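Putative Chlorite dismutase TA0507 (Thermoplasma acidophilum, PDB 3DTZ) is of unknown function but probably binds heme and acts as an oxidoreductase. Local coordinates at residues D[139-144]-D[226-231]; D[31-36]-D[104-109]; D[22-27]-D[116-121]; D[159-164]-D[215-220]. All coordinates share one frame; numbering follows the deposited sequence.

Contacts 1, 2 and 3 lie on one curled antiparallel sheet, while contact 4 lies outside it. Contacts 2 and 3 use opposite ends of the neighbouring strands 25-33 and 106-116. Their centres are about 30 Å apart, on opposite sides of the chain's centre. Along the sequence, contact 2 falls between the two segments of contact 3. Contact 1 comes later and joins strands 139-147 and 229-234 close to the chain's centre. Contact 4 falls between its segments and ties helix 156-172 to a loop, its centre about 22 Å from that of contact 1. The early and late parts of the chain are thus each closed by their own contacts. The shared sheet connects contacts 1 to 3 within each chain of a five-chain assembly.

Contact 1. Residues D[139-144]-D[226-231]; sequences YFVAYP and TPILLG
F140 pairs with G231 and A142 with L229 as antiparallel hydrogen-bonded pairs. They join strands 139-147 and 229-234 within the antiparallel sheet of this chlorite dismutase-like chain. Four backbone bonds hold the register. G231 N reaches F140 O at 2.8 Å, and F140 N returns to G231 O. L229 N reaches A142 O at 2.9 Å, and A142 N returns to L229 O. Between these pairs V141 faces L230, and V141 CA makes a CA-H...O contact with L229 O at 3.2 Å.

The apolar contacts gather on the face of V141 and L230, with I228 and Y143 beside it. V141 CG2 meets L230 CD1 at 3.7 Å, and V141 CG1 meets I228 CG2 at 3.9 Å. I228 CD1 lies over one face of the Y143 ring, off centre, 4.3 Å from the centroid, in a CH-pi contact. V141 CG1 sits at the edge of that ring. Y143 CG stands between its backbone N and carbonyl carbon (chi1 50°), which sets its side chain alongside I228. Cutting I228 back to an alanine would probably cost the ring its CD1 contact and V141 CG1 its CG2 neighbour.

I228 also faces the second subunit, where D191 OD1 accepts its backbone N-H. On the other sheet face, F140 stacks with Y70 and W82.

No side-chain charge crosses the contact, so backbone bonds and hydrocarbon packing carry it. P227 O is buried against Y143 CB and P144 CD without a polar partner.

Contact 2. Residues D[31-36]-D[104-109]; sequences YRLLEG and PIAVSS
Y31 and S108, R32 and V107, and L33 and A106 are successive antiparallel bridges between the end of strand 25-33 and the start of strand 106-116. R32 N bonds to V107 O at 2.8 Å, and V107 N returns to R32 O. Past the last bridge, L34 N still reaches I105 O at 2.9 Å.

The tight part is at Y31. S108 CB lies over one face of the Y31 ring, off centre, 4.0 Å from the centroid. S108 OG bonds to T75 of the third subunit. The Y31 hydroxyl bonds to Q99 of helix 88-102, and V98 and M102 touch the Y31 side chain. With a serine at Y31, S108 CB would probably lose its ring and Q99 its hydroxyl partner. Farther along, L33 CD2 meets I105 CD1 at 3.7 Å.

The looser part carries R32, L34 and V107, which are partly exposed. The third subunit also touches L34 and V107. R32 runs alongside V107, and its NH1 goes on to D76 O. Its chain bends at chi3 (63°), and V107 CG1 lies over one guanidinium face, 3.6 Å from R32 NH2. At the guanidinium edge, R32 NE forms a salt bridge and hydrogen bond to the syn lone pair of E35 OE2 at 3.0 Å.

Contact 3. Residues D[22-27]-D[116-121]; sequences TEIYTS and YDESPY
E118 OE2 accepts hydrogen bonds from two waters, each 2.8 Å away, and touches I24 CG1 at 3.7 Å. E118 CG lies anti to its carbonyl carbon (chi1 -56°), and the extended chain beyond carries OE2 to these waters. One water also donates to T22 O, which takes a further bond from R86. The other is held at three points. It accepts from I24 N at 2.9 Å and donates to Y116 O at 2.7 Å as well as to E118 OE2.

A direct bond lies beside this network. Y116 N donates to I24 O at 2.9 Å, almost straight along the C=O axis. It joins I24 to the end of strand 106-116.

The Y116 ring carries the packing. I24 CG2 presses on Y116 CD2 at 3.5 Å. The T26 and Y116 side chains cross at about a right angle, and T26 CG2 lies over one ring face, off centre, in a CH-pi contact. Beyond the contact, T26 OG1 bonds to Y83 O, and Y116 OH bonds to S84 OG. L128 and L132 of helix 128-132 also touch Y116.

The mixed chemistry suggests a division of labour: the ring fills the buried side, while water links the carboxylate to peptide groups of both segments.

Contact 4. Residues D[159-164]-D[215-220]; sequences RKEIMH and EARARK
Helix 156-172 packs here against the loop between helix 203-213 and strand 222-223, with E161 and I162 meeting R217 and A218. It is plain structural packing far from the chain's centre.

E161 and R217 form a salt bridge, with R217 NH2 reaching E161 OE2 at 2.9 Å. The bond is bent, at 135°, and it meets the oxygen on the anti side, out of the carboxylate plane. The two flat groups are turned 47° from each other. E161 has CG anti to the backbone N (chi1 172°) and an extended chain beyond, which carries the acid across to the loop. Its CG also lies at the edge of the guanidinium, in plane.

I162 packs against the same guanidinium. I162 CG1 sits over one face, toward the rim, 3.7 Å from R217 NH1. Its other branch, I162 CG2, meets A218 CA at 3.6 Å and A218 CB at 3.9 Å. The selenomethionine M163 bends at chi2, which brings M163 SE to 4.2 Å from A218 CB. W151 of helix 149-153 touches both I162 and M163. R217 N is bonded to E165 of the same helix.

One water bridges the backbones, donating to I162 O at 2.9 Å and accepting from A218 N at 2.7 Å.

Contact 1. Residues D[139-144]-D[226-231]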
loop_
_atom_site.group_PDB
_atom_site.type_symbol
_atom_site.label_atom_id
_atom_site.label_comp_id
_atom_site.label_asym_id
_atom_site.label_seq_id
_atom_site.Cartn_x
_atom_site.Cartn_y
_atom_site.Cartn_z
ATOM N N TYR D 139 4.152 -16.039 25.199
ATOM C CA TYR D 139 4.208 -15.317 23.921
ATOM C C TYR D 139 3.575 -16.109 22.777
ATOM O O TYR D 139 3.448 -17.338 22.842
ATOM C CB TYR D 139 5.653 -14.973 23.524
ATOM C CG TYR D 139 6.390 -14.217 24.577
ATOM C CD1 TYR D 139 6.196 -12.843 24.735
ATOM C CD2 TYR D 139 7.266 -14.878 25.436
ATOM C CE1 TYR D 139 6.882 -12.130 25.746
ATOM C CE2 TYR D 139 7.962 -14.197 26.415
ATOM C CZ TYR D 139 7.763 -12.833 26.574
ATOM O OH TYR D 139 8.456 -12.183 27.569
ATOM N N PHE D 140 3.214 -15.384 21.727
ATOM C CA PHE D 140 2.523 -15.948 20.568
ATOM C C PHE D 140 3.114 -15.275 19.333
ATOM O O PHE D 140 3.325 -14.048 19.333
ATOM C CB PHE D 140 1.049 -15.584 20.683
ATOM C CG PHE D 140 0.168 -16.106 19.574
ATOM C CD1 PHE D 140 -0.010 -17.476 19.368
ATOM C CD2 PHE D 140 -0.518 -15.226 18.774
ATOM C CE1 PHE D 140 -0.847 -17.966 18.341
ATOM C CE2 PHE D 140 -1.379 -15.711 17.771
ATOM C CZ PHE D 140 -1.544 -17.072 17.567
ATOM N N VAL D 141 3.359 -16.066 18.294
ATOM C CA VAL D 141 3.834 -15.527 17.015
ATOM C C VAL D 141 2.904 -16.085 15.965
ATOM O O VAL D 141 2.632 -17.274 15.964
ATOM C CB VAL D 141 5.272 -15.984 16.679
ATOM C CG1 VAL D 141 5.683 -15.609 15.236
ATOM C CG2 VAL D 141 6.269 -15.421 17.704
ATOM N N ALA D 142 2.435 -15.228 15.063
ATOM C CA ALA D 142 1.615 -15.689 13.954
ATOM C C ALA D 142 2.080 -14.976 12.693
ATOM O O ALA D 142 2.352 -13.774 12.719
ATOM C CB ALA D 142 0.143 -15.371 14.208
ATOM N N TYR D 143 2.176 -15.697 11.594
ATOM C CA TYR D 143 2.286 -14.972 10.332
ATOM C C TYR D 143 1.800 -15.786 9.153
ATOM O O TYR D 143 1.891 -17.028 9.184
ATOM C CB TYR D 143 3.720 -14.500 10.087
ATOM C CG TYR D 143 4.749 -15.567 10.255
ATOM C CD1 TYR D 143 5.270 -15.835 11.520
ATOM C CD2 TYR D 143 5.244 -16.285 9.155
ATOM C CE1 TYR D 143 6.229 -16.791 11.708
ATOM C CE2 TYR D 143 6.225 -17.278 9.344
ATOM C CZ TYR D 143 6.701 -17.505 10.637
ATOM O OH TYR D 143 7.662 -18.459 10.909
ATOM N N PRO D 144 1.341 -15.079 8.101
ATOM C CA PRO D 144 1.063 -15.758 6.847
ATOM C C PRO D 144 2.351 -16.184 6.174
ATOM O O PRO D 144 3.401 -15.572 6.400
ATOM C CB PRO D 144 0.343 -14.703 5.988
ATOM C CG PRO D 144 0.352 -13.432 6.716
ATOM C CD PRO D 144 1.123 -13.619 8.022
ATOM N N THR D 226 4.782 -11.753 5.955
ATOM C CA THR D 226 4.387 -10.469 6.601
ATOM C C THR D 226 2.860 -10.349 6.636
ATOM O O THR D 226 2.178 -10.836 5.713
ATOM C CB THR D 226 5.007 -9.185 5.936
ATOM O OG1 THR D 226 4.636 -9.109 4.556
ATOM C CG2 THR D 226 6.501 -9.192 6.028
ATOM N N PRO D 227 2.293 -9.730 7.706
ATOM C CA PRO D 227 2.977 -9.238 8.898
ATOM C C PRO D 227 3.320 -10.392 9.825
ATOM O O PRO D 227 2.566 -11.355 9.876
ATOM C CB PRO D 227 1.905 -8.383 9.586
ATOM C CG PRO D 227 0.578 -9.071 9.207
ATOM C CD PRO D 227 0.839 -9.466 7.754
ATOM N N ILE D 228 4.428 -10.283 10.568
ATOM C CA ILE D 228 4.661 -11.181 11.679
ATOM C C ILE D 228 4.129 -10.508 12.944
ATOM O O ILE D 228 4.590 -9.418 13.331
ATOM C CB ILE D 228 6.163 -11.557 11.825
ATOM C CG1 ILE D 228 6.654 -12.255 10.552
ATOM C CG2 ILE D 228 6.387 -12.429 13.082
ATOM C CD1 ILE D 228 8.034 -12.962 10.698
ATOM N N LEU D 229 3.145 -11.150 13.568
ATOM C CA LEU D 229 2.538 -10.654 14.798
ATOM C C LEU D 229 3.232 -11.304 15.993
ATOM O O LEU D 229 3.432 -12.506 16.004
ATOM C CB LEU D 229 1.057 -11.013 14.835
ATOM C CG LEU D 229 0.183 -10.496 13.668
ATOM C CD1 LEU D 229 -1.247 -10.765 13.944
ATOM C CD2 LEU D 229 0.397 -9.019 13.464
ATOM N N LEU D 230 3.624 -10.493 16.972
ATOM C CA LEU D 230 4.238 -11.011 18.202
ATOM C C LEU D 230 3.428 -10.459 19.345
ATOM O O LEU D 230 3.298 -9.234 19.479
ATOM C CB LEU D 230 5.690 -10.526 18.321
ATOM C CG LEU D 230 6.407 -10.862 19.629
ATOM C CD1 LEU D 230 6.564 -12.381 19.775
ATOM C CD2 LEU D 230 7.772 -10.157 19.725
ATOM N N GLY D 231 2.891 -11.371 20.159
ATOM C CA GLY D 231 2.005 -11.027 21.251
ATOM C C GLY D 231 2.467 -11.543 22.608
ATOM O O GLY D 231 3.224 -12.524 22.698
#

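Contact 2. Residues D[31-36]-D[104-109]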
loop_
_atom_site.group_PDB
_atom_site.type_symbol
_atom_site.label_atom_id
_atom_site.label_comp_id
_atom_site.label_asym_id
_atom_site.label_seq_id
_atom_site.Cartn_x
_atom_site.Cartn_y
_atom_site.Cartn_z
ATOM N N TYR D 31 -6.429 -5.764 16.234
ATOM C CA TYR D 31 -7.162 -4.507 16.236
ATOM C C TYR D 31 -6.322 -3.416 16.837
ATOM O O TYR D 31 -5.502 -3.661 17.727
ATOM C CB TYR D 31 -8.454 -4.638 17.068
ATOM C CG TYR D 31 -9.533 -5.443 16.394
ATOM C CD1 TYR D 31 -9.547 -6.856 16.504
ATOM C CD2 TYR D 31 -10.510 -4.822 15.634
ATOM C CE1 TYR D 31 -10.522 -7.626 15.859
ATOM C CE2 TYR D 31 -11.509 -5.578 14.980
ATOM C CZ TYR D 31 -11.504 -6.967 15.109
ATOM O OH TYR D 31 -12.464 -7.694 14.474
ATOM N N ARG D 32 -6.586 -2.197 16.389
ATOM C CA ARG D 32 -5.907 -1.032 16.891
ATOM C C ARG D 32 -6.951 -0.022 17.308
ATOM O O ARG D 32 -7.834 0.345 16.511
ATOM C CB ARG D 32 -5.029 -0.434 15.807
ATOM C CG ARG D 32 -4.099 0.708 16.320
ATOM C CD ARG D 32 -3.219 1.239 15.207
ATOM N NE ARG D 32 -3.976 1.841 14.146
ATOM C CZ ARG D 32 -4.188 1.228 12.965
ATOM N NH1 ARG D 32 -3.643 0.007 12.667
ATOM N NH2 ARG D 32 -4.911 1.843 12.068
ATOM N N LEU D 33 -6.825 0.441 18.552
ATOM C CA LEU D 33 -7.690 1.511 19.072
ATOM C C LEU D 33 -7.561 2.789 18.238
ATOM O O LEU D 33 -6.450 3.216 17.890
ATOM C CB LEU D 33 -7.352 1.806 20.551
ATOM C CG LEU D 33 -7.607 0.654 21.528
ATOM C CD1 LEU D 33 -7.256 1.132 22.926
ATOM C CD2 LEU D 33 -9.094 0.230 21.493
ATOM N N LEU D 34 -8.708 3.376 17.888
ATOM C CA LEU D 34 -8.746 4.607 17.094
ATOM C C LEU D 34 -8.027 5.763 17.782
ATOM O O LEU D 34 -8.164 5.963 18.977
ATOM C CB LEU D 34 -10.192 5.016 16.787
ATOM C CG LEU D 34 -10.902 4.021 15.845
ATOM C CD1 LEU D 34 -12.342 4.470 15.622
ATOM C CD2 LEU D 34 -10.156 3.894 14.532
ATOM N N GLU D 35 -7.246 6.507 16.996
ATOM C CA GLU D 35 -6.459 7.634 17.490
ATOM C C GLU D 35 -7.307 8.901 17.412
ATOM O O GLU D 35 -8.342 8.918 16.744
ATOM C CB GLU D 35 -5.186 7.810 16.651
ATOM C CG GLU D 35 -4.250 6.604 16.634
ATOM C CD GLU D 35 -4.652 5.540 15.610
ATOM O OE1 GLU D 35 -5.625 5.738 14.847
ATOM O OE2 GLU D 35 -3.977 4.507 15.564
ATOM N N GLY D 36 -6.879 9.952 18.111
ATOM C CA GLY D 36 -7.568 11.246 18.051
ATOM C C GLY D 36 -8.586 11.450 19.156
ATOM O O GLY D 36 -9.250 12.481 19.198
ATOM N N PRO D 104 -16.843 0.252 17.392
ATOM C CA PRO D 104 -17.039 1.628 17.897
ATOM C C PRO D 104 -15.758 2.312 18.375
ATOM O O PRO D 104 -15.725 3.549 18.448
ATOM C CB PRO D 104 -18.005 1.437 19.091
ATOM C CG PRO D 104 -18.632 0.087 18.856
ATOM C CD PRO D 104 -17.543 -0.733 18.240
ATOM N N ILE D 105 -14.707 1.535 18.674
ATOM C CA ILE D 105 -13.469 2.115 19.219
ATOM C C ILE D 105 -12.170 1.735 18.502
ATOM O O ILE D 105 -11.088 2.155 18.923
ATOM C CB ILE D 105 -13.294 1.771 20.737
ATOM C CG1 ILE D 105 -13.205 0.253 20.944
ATOM C CG2 ILE D 105 -14.447 2.409 21.540
ATOM C CD1 ILE D 105 -12.671 -0.176 22.310
ATOM N N ALA D 106 -12.244 0.867 17.500
ATOM C CA ALA D 106 -11.012 0.307 16.932
ATOM C C ALA D 106 -11.199 -0.145 15.496
ATOM O O ALA D 106 -12.326 -0.303 15.036
ATOM C CB ALA D 106 -10.567 -0.886 17.761
ATOM N N VAL D 107 -10.093 -0.339 14.791
ATOM C CA VAL D 107 -10.154 -0.928 13.451
ATOM C C VAL D 107 -9.306 -2.200 13.404
ATOM O O VAL D 107 -8.335 -2.317 14.144
ATOM C CB VAL D 107 -9.657 0.080 12.385
ATOM C CG1 VAL D 107 -8.178 0.370 12.547
ATOM C CG2 VAL D 107 -9.985 -0.425 10.978
ATOM N N SER D 108 -9.671 -3.150 12.556
ATOM C CA SER D 108 -8.867 -4.362 12.473
ATOM C C SER D 108 -7.660 -4.104 11.616
ATOM O O SER D 108 -7.760 -3.468 10.560
ATOM C CB SER D 108 -9.664 -5.533 11.925
ATOM O OG SER D 108 -8.879 -6.728 11.908
ATOM N N SER D 109 -6.512 -4.600 12.068
ATOM C CA SER D 109 -5.287 -4.483 11.282
ATOM C C SER D 109 -4.856 -5.794 10.597
ATOM O O SER D 109 -3.964 -5.776 9.727
ATOM C CB SER D 109 -4.170 -3.947 12.182
ATOM O OG SER D 109 -4.043 -4.794 13.307
#

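Contact 3. Residues D[22-27]-D[116-121]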
loop_
_atom_site.group_PDB
_atom_site.type_symbol
_atom_site.label_atom_id
_atom_site.label_comp_id
_atom_site.label_asym_id
_atom_site.label_seq_id
_atom_site.Cartn_x
_atom_site.Cartn_y
_atom_site.Cartn_z
ATOM N N THR D 22 -14.824 -32.694 11.228
ATOM C CA THR D 22 -13.576 -33.220 11.878
ATOM C C THR D 22 -12.420 -32.194 11.876
ATOM O O THR D 22 -11.701 -32.099 12.860
ATOM C CB THR D 22 -13.131 -34.598 11.293
ATOM O OG1 THR D 22 -12.212 -35.253 12.187
ATOM C CG2 THR D 22 -12.497 -34.472 9.893
ATOM N N GLU D 23 -12.263 -31.408 10.807
ATOM C CA GLU D 23 -11.117 -30.483 10.718
ATOM C C GLU D 23 -11.258 -29.381 11.742
ATOM O O GLU D 23 -12.374 -29.045 12.130
ATOM C CB GLU D 23 -11.004 -29.826 9.324
ATOM C CG GLU D 23 -10.862 -30.783 8.178
ATOM C CD GLU D 23 -12.212 -31.184 7.574
ATOM O OE1 GLU D 23 -13.269 -31.035 8.228
ATOM O OE2 GLU D 23 -12.207 -31.631 6.409
ATOM N N ILE D 24 -10.139 -28.780 12.144
ATOM C CA ILE D 24 -10.196 -27.711 13.138
ATOM C C ILE D 24 -9.822 -26.400 12.439
ATOM O O ILE D 24 -8.751 -26.317 11.831
ATOM C CB ILE D 24 -9.248 -27.952 14.332
ATOM C CG1 ILE D 24 -9.472 -29.343 14.975
ATOM C CG2 ILE D 24 -9.430 -26.806 15.386
ATOM C CD1 ILE D 24 -8.444 -29.725 16.038
ATOM N N TYR D 25 -10.699 -25.387 12.534
ATOM C CA TYR D 25 -10.455 -24.053 11.943
ATOM C C TYR D 25 -9.851 -23.141 12.990
ATOM O O TYR D 25 -10.061 -23.328 14.186
ATOM C CB TYR D 25 -11.768 -23.407 11.488
ATOM C CG TYR D 25 -12.451 -24.161 10.374
ATOM C CD1 TYR D 25 -12.171 -23.861 9.040
ATOM C CD2 TYR D 25 -13.392 -25.169 10.654
ATOM C CE1 TYR D 25 -12.806 -24.563 7.994
ATOM C CE2 TYR D 25 -14.018 -25.877 9.639
ATOM C CZ TYR D 25 -13.724 -25.570 8.310
ATOM O OH TYR D 25 -14.349 -26.253 7.298
ATOM N N THR D 26 -9.077 -22.165 12.553
ATOM C CA THR D 26 -8.565 -21.162 13.489
ATOM C C THR D 26 -8.531 -19.782 12.835
ATOM O O THR D 26 -8.423 -19.661 11.605
ATOM C CB THR D 26 -7.192 -21.552 14.061
ATOM O OG1 THR D 26 -6.836 -20.637 15.108
ATOM C CG2 THR D 26 -6.098 -21.580 12.944
ATOM N N SER D 27 -8.619 -18.749 13.681
ATOM C CA SER D 27 -8.486 -17.380 13.192
ATOM C C SER D 27 -7.583 -16.593 14.108
ATOM O O SER D 27 -7.581 -16.812 15.323
ATOM C CB SER D 27 -9.851 -16.695 13.118
ATOM O OG SER D 27 -10.552 -17.092 11.948
ATOM N N TYR D 116 -6.040 -26.207 10.720
ATOM C CA TYR D 116 -4.831 -26.860 11.244
ATOM C C TYR D 116 -4.438 -28.108 10.416
ATOM O O TYR D 116 -5.292 -28.932 10.088
ATOM C CB TYR D 116 -5.054 -27.319 12.698
ATOM C CG TYR D 116 -5.089 -26.194 13.700
ATOM C CD1 TYR D 116 -3.910 -25.605 14.173
ATOM C CD2 TYR D 116 -6.319 -25.716 14.173
ATOM C CE1 TYR D 116 -3.971 -24.533 15.118
ATOM C CE2 TYR D 116 -6.406 -24.675 15.109
ATOM C CZ TYR D 116 -5.232 -24.097 15.585
ATOM O OH TYR D 116 -5.330 -23.074 16.492
ATOM N N ASP D 117 -3.144 -28.235 10.107
ATOM C CA ASP D 117 -2.600 -29.472 9.597
ATOM C C ASP D 117 -2.216 -30.314 10.829
ATOM O O ASP D 117 -1.242 -30.011 11.522
ATOM C CB ASP D 117 -1.376 -29.187 8.721
ATOM C CG ASP D 117 -0.698 -30.460 8.220
ATOM O OD1 ASP D 117 -1.193 -31.581 8.499
ATOM O OD2 ASP D 117 0.350 -30.322 7.536
ATOM N N GLU D 118 -2.988 -31.352 11.115
ATOM C CA GLU D 118 -2.704 -32.161 12.330
ATOM C C GLU D 118 -1.663 -33.255 12.102
ATOM O O GLU D 118 -1.296 -33.968 13.041
ATOM C CB GLU D 118 -3.991 -32.771 12.875
ATOM C CG GLU D 118 -5.056 -31.718 13.174
ATOM C CD GLU D 118 -6.366 -32.306 13.676
ATOM O OE1 GLU D 118 -6.343 -33.211 14.552
ATOM O OE2 GLU D 118 -7.418 -31.850 13.171
ATOM N N SER D 119 -1.187 -33.420 10.869
ATOM C CA SER D 119 -0.308 -34.550 10.591
ATOM C C SER D 119 0.993 -34.592 11.424
ATOM O O SER D 119 1.386 -35.686 11.844
ATOM C CB SER D 119 -0.060 -34.756 9.085
ATOM O OG SER D 119 0.633 -33.659 8.523
ATOM N N PRO D 120 1.648 -33.426 11.702
ATOM C CA PRO D 120 2.853 -33.484 12.573
ATOM C C PRO D 120 2.550 -33.978 13.983
ATOM O O PRO D 120 3.380 -34.652 14.584
ATOM C CB PRO D 120 3.328 -32.020 12.663
ATOM C CG PRO D 120 2.633 -31.297 11.639
ATOM C CD PRO D 120 1.399 -32.044 11.231
ATOM N N TYR D 121 1.355 -33.675 14.486
ATOM C CA TYR D 121 0.944 -34.155 15.815
ATOM C C TYR D 121 0.617 -35.629 15.744
ATOM O O TYR D 121 1.135 -36.435 16.554
ATOM C CB TYR D 121 -0.260 -33.317 16.356
ATOM C CG TYR D 121 0.185 -31.950 16.827
ATOM C CD1 TYR D 121 0.398 -30.902 15.908
ATOM C CD2 TYR D 121 0.441 -31.709 18.183
ATOM C CE1 TYR D 121 0.861 -29.635 16.347
ATOM C CE2 TYR D 121 0.896 -30.470 18.616
ATOM C CZ TYR D 121 1.106 -29.450 17.705
ATOM O OH TYR D 121 1.566 -28.253 18.171
HETATM O O HOH W 1 -9.510 -33.353 14.141
HETATM O O HOH W 2 -7.592 -29.848 11.209
#

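Contact 4. Residues D[159-164]-D[215-220]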
loop_
_atom_site.group_PDB
_atom_site.type_symbol
_atom_site.label_atom_id
_atom_site.label_comp_id
_atom_site.label_asym_id
_atom_site.label_seq_id
_atom_site.Cartn_x
_atom_site.Cartn_y
_atom_site.Cartn_z
ATOM N N ARG D 159 10.201 -32.866 -2.298
ATOM C CA ARG D 159 9.624 -31.945 -1.313
ATOM C C ARG D 159 9.739 -32.532 0.085
ATOM O O ARG D 159 10.156 -31.837 1.011
ATOM C CB ARG D 159 8.162 -31.622 -1.632
ATOM C CG ARG D 159 7.964 -30.556 -2.690
ATOM C CD ARG D 159 6.485 -30.180 -2.797
ATOM N NE ARG D 159 5.754 -30.974 -3.789
ATOM C CZ ARG D 159 4.716 -31.771 -3.532
ATOM N NH1 ARG D 159 4.245 -31.912 -2.298
ATOM N NH2 ARG D 159 4.133 -32.430 -4.526
ATOM N N LYS D 160 9.377 -33.811 0.224
ATOM C CA LYS D 160 9.533 -34.556 1.480
ATOM C C LYS D 160 10.953 -34.503 2.046
ATOM O O LYS D 160 11.135 -34.377 3.257
ATOM C CB LYS D 160 9.132 -36.020 1.296
ATOM C CG LYS D 160 7.749 -36.372 1.826
ATOM C CD LYS D 160 7.501 -37.895 1.767
ATOM C CE LYS D 160 8.025 -38.622 3.011
ATOM N NZ LYS D 160 7.234 -38.274 4.246
ATOM N N GLU D 161 11.944 -34.625 1.162
ATOM C CA GLU D 161 13.355 -34.578 1.539
ATOM C C GLU D 161 13.745 -33.173 2.005
ATOM O O GLU D 161 14.371 -33.014 3.057
ATOM C CB GLU D 161 14.229 -35.019 0.365
ATOM C CG GLU D 161 15.719 -34.826 0.578
ATOM C CD GLU D 161 16.510 -34.964 -0.706
ATOM O OE1 GLU D 161 16.079 -35.731 -1.599
ATOM O OE2 GLU D 161 17.571 -34.309 -0.821
ATOM N N ILE D 162 13.368 -32.163 1.221
ATOM C CA ILE D 162 13.626 -30.779 1.588
ATOM C C ILE D 162 12.991 -30.481 2.953
ATOM O O ILE D 162 13.644 -29.918 3.834
ATOM C CB ILE D 162 13.127 -29.790 0.511
ATOM C CG1 ILE D 162 13.964 -29.928 -0.761
ATOM C CG2 ILE D 162 13.197 -28.344 1.035
ATOM C CD1 ILE D 162 13.239 -29.516 -2.027
HETATM N N MSE D 163 11.738 -30.893 3.132
HETATM C CA MSE D 163 11.037 -30.670 4.395
HETATM C C MSE D 163 11.603 -31.467 5.558
HETATM O O MSE D 163 11.619 -30.982 6.687
HETATM C CB MSE D 163 9.527 -30.904 4.252
HETATM C CG MSE D 163 8.853 -29.922 3.305
HETATM SE SE MSE D 163 9.279 -28.026 3.727
HETATM C CE MSE D 163 8.628 -28.047 5.579
ATOM N N HIS D 164 12.071 -32.685 5.297
ATOM C CA HIS D 164 12.679 -33.482 6.364
ATOM C C HIS D 164 13.904 -32.780 6.943
ATOM O O HIS D 164 14.089 -32.762 8.163
ATOM C CB HIS D 164 13.043 -34.887 5.875
ATOM C CG HIS D 164 13.795 -35.701 6.884
ATOM N ND1 HIS D 164 15.171 -35.668 6.994
ATOM C CD2 HIS D 164 13.364 -36.573 7.827
ATOM C CE1 HIS D 164 15.554 -36.486 7.960
ATOM N NE2 HIS D 164 14.477 -37.048 8.480
ATOM N N GLU D 215 19.063 -21.511 7.319
ATOM C CA GLU D 215 20.105 -22.354 6.726
ATOM C C GLU D 215 19.526 -23.572 5.992
ATOM O O GLU D 215 20.267 -24.290 5.300
ATOM C CB GLU D 215 21.149 -22.767 7.789
ATOM C CG GLU D 215 21.952 -21.559 8.341
ATOM C CD GLU D 215 22.938 -21.913 9.454
ATOM O OE1 GLU D 215 23.417 -23.066 9.518
ATOM O OE2 GLU D 215 23.239 -21.015 10.274
ATOM N N ALA D 216 18.211 -23.786 6.135
ATOM C CA ALA D 216 17.498 -24.869 5.441
ATOM C C ALA D 216 17.186 -24.535 3.972
ATOM O O ALA D 216 16.787 -23.411 3.655
ATOM C CB ALA D 216 16.222 -25.211 6.182
ATOM N N ARG D 217 17.369 -25.522 3.088
ATOM C CA ARG D 217 17.047 -25.399 1.666
ATOM C C ARG D 217 15.588 -24.959 1.422
ATOM O O ARG D 217 15.298 -24.274 0.425
ATOM C CB ARG D 217 17.285 -26.735 0.928
ATOM C CG ARG D 217 18.716 -27.244 0.902
ATOM C CD ARG D 217 18.838 -28.445 -0.071
ATOM N NE ARG D 217 18.390 -29.704 0.537
ATOM C CZ ARG D 217 17.777 -30.698 -0.108
ATOM N NH1 ARG D 217 17.499 -30.601 -1.403
ATOM N NH2 ARG D 217 17.429 -31.800 0.549
ATOM N N ALA D 218 14.693 -25.367 2.324
ATOM C CA ALA D 218 13.257 -24.994 2.269
ATOM C C ALA D 218 13.053 -23.493 2.039
ATOM O O ALA D 218 12.138 -23.089 1.320
ATOM C CB ALA D 218 12.534 -25.450 3.540
ATOM N N ARG D 219 13.940 -22.674 2.612
ATOM C CA ARG D 219 13.876 -21.203 2.472
ATOM C C ARG D 219 13.849 -20.694 1.022
ATOM O O ARG D 219 13.299 -19.616 0.744
ATOM C CB ARG D 219 15.044 -20.552 3.202
ATOM C CG ARG D 219 15.039 -20.795 4.711
ATOM C CD ARG D 219 13.755 -20.309 5.391
ATOM N NE ARG D 219 13.416 -18.911 5.094
ATOM C CZ ARG D 219 12.315 -18.287 5.536
ATOM N NH1 ARG D 219 11.438 -18.915 6.326
ATOM N NH2 ARG D 219 12.091 -17.013 5.210
ATOM N N LYS D 220 14.439 -21.468 0.114
ATOM C CA LYS D 220 14.565 -21.049 -1.279
ATOM C C LYS D 220 13.194 -20.852 -1.932
ATOM O O LYS D 220 13.067 -20.072 -2.875
ATOM C CB LYS D 220 15.392 -22.058 -2.087
ATOM C CG LYS D 220 16.877 -22.090 -1.715
ATOM C CD LYS D 220 17.687 -22.943 -2.672
ATOM C CE LYS D 220 17.584 -24.426 -2.360
ATOM N NZ LYS D 220 18.415 -25.204 -3.352
HETATM O O HOH W 3 15.235 -27.525 3.767
#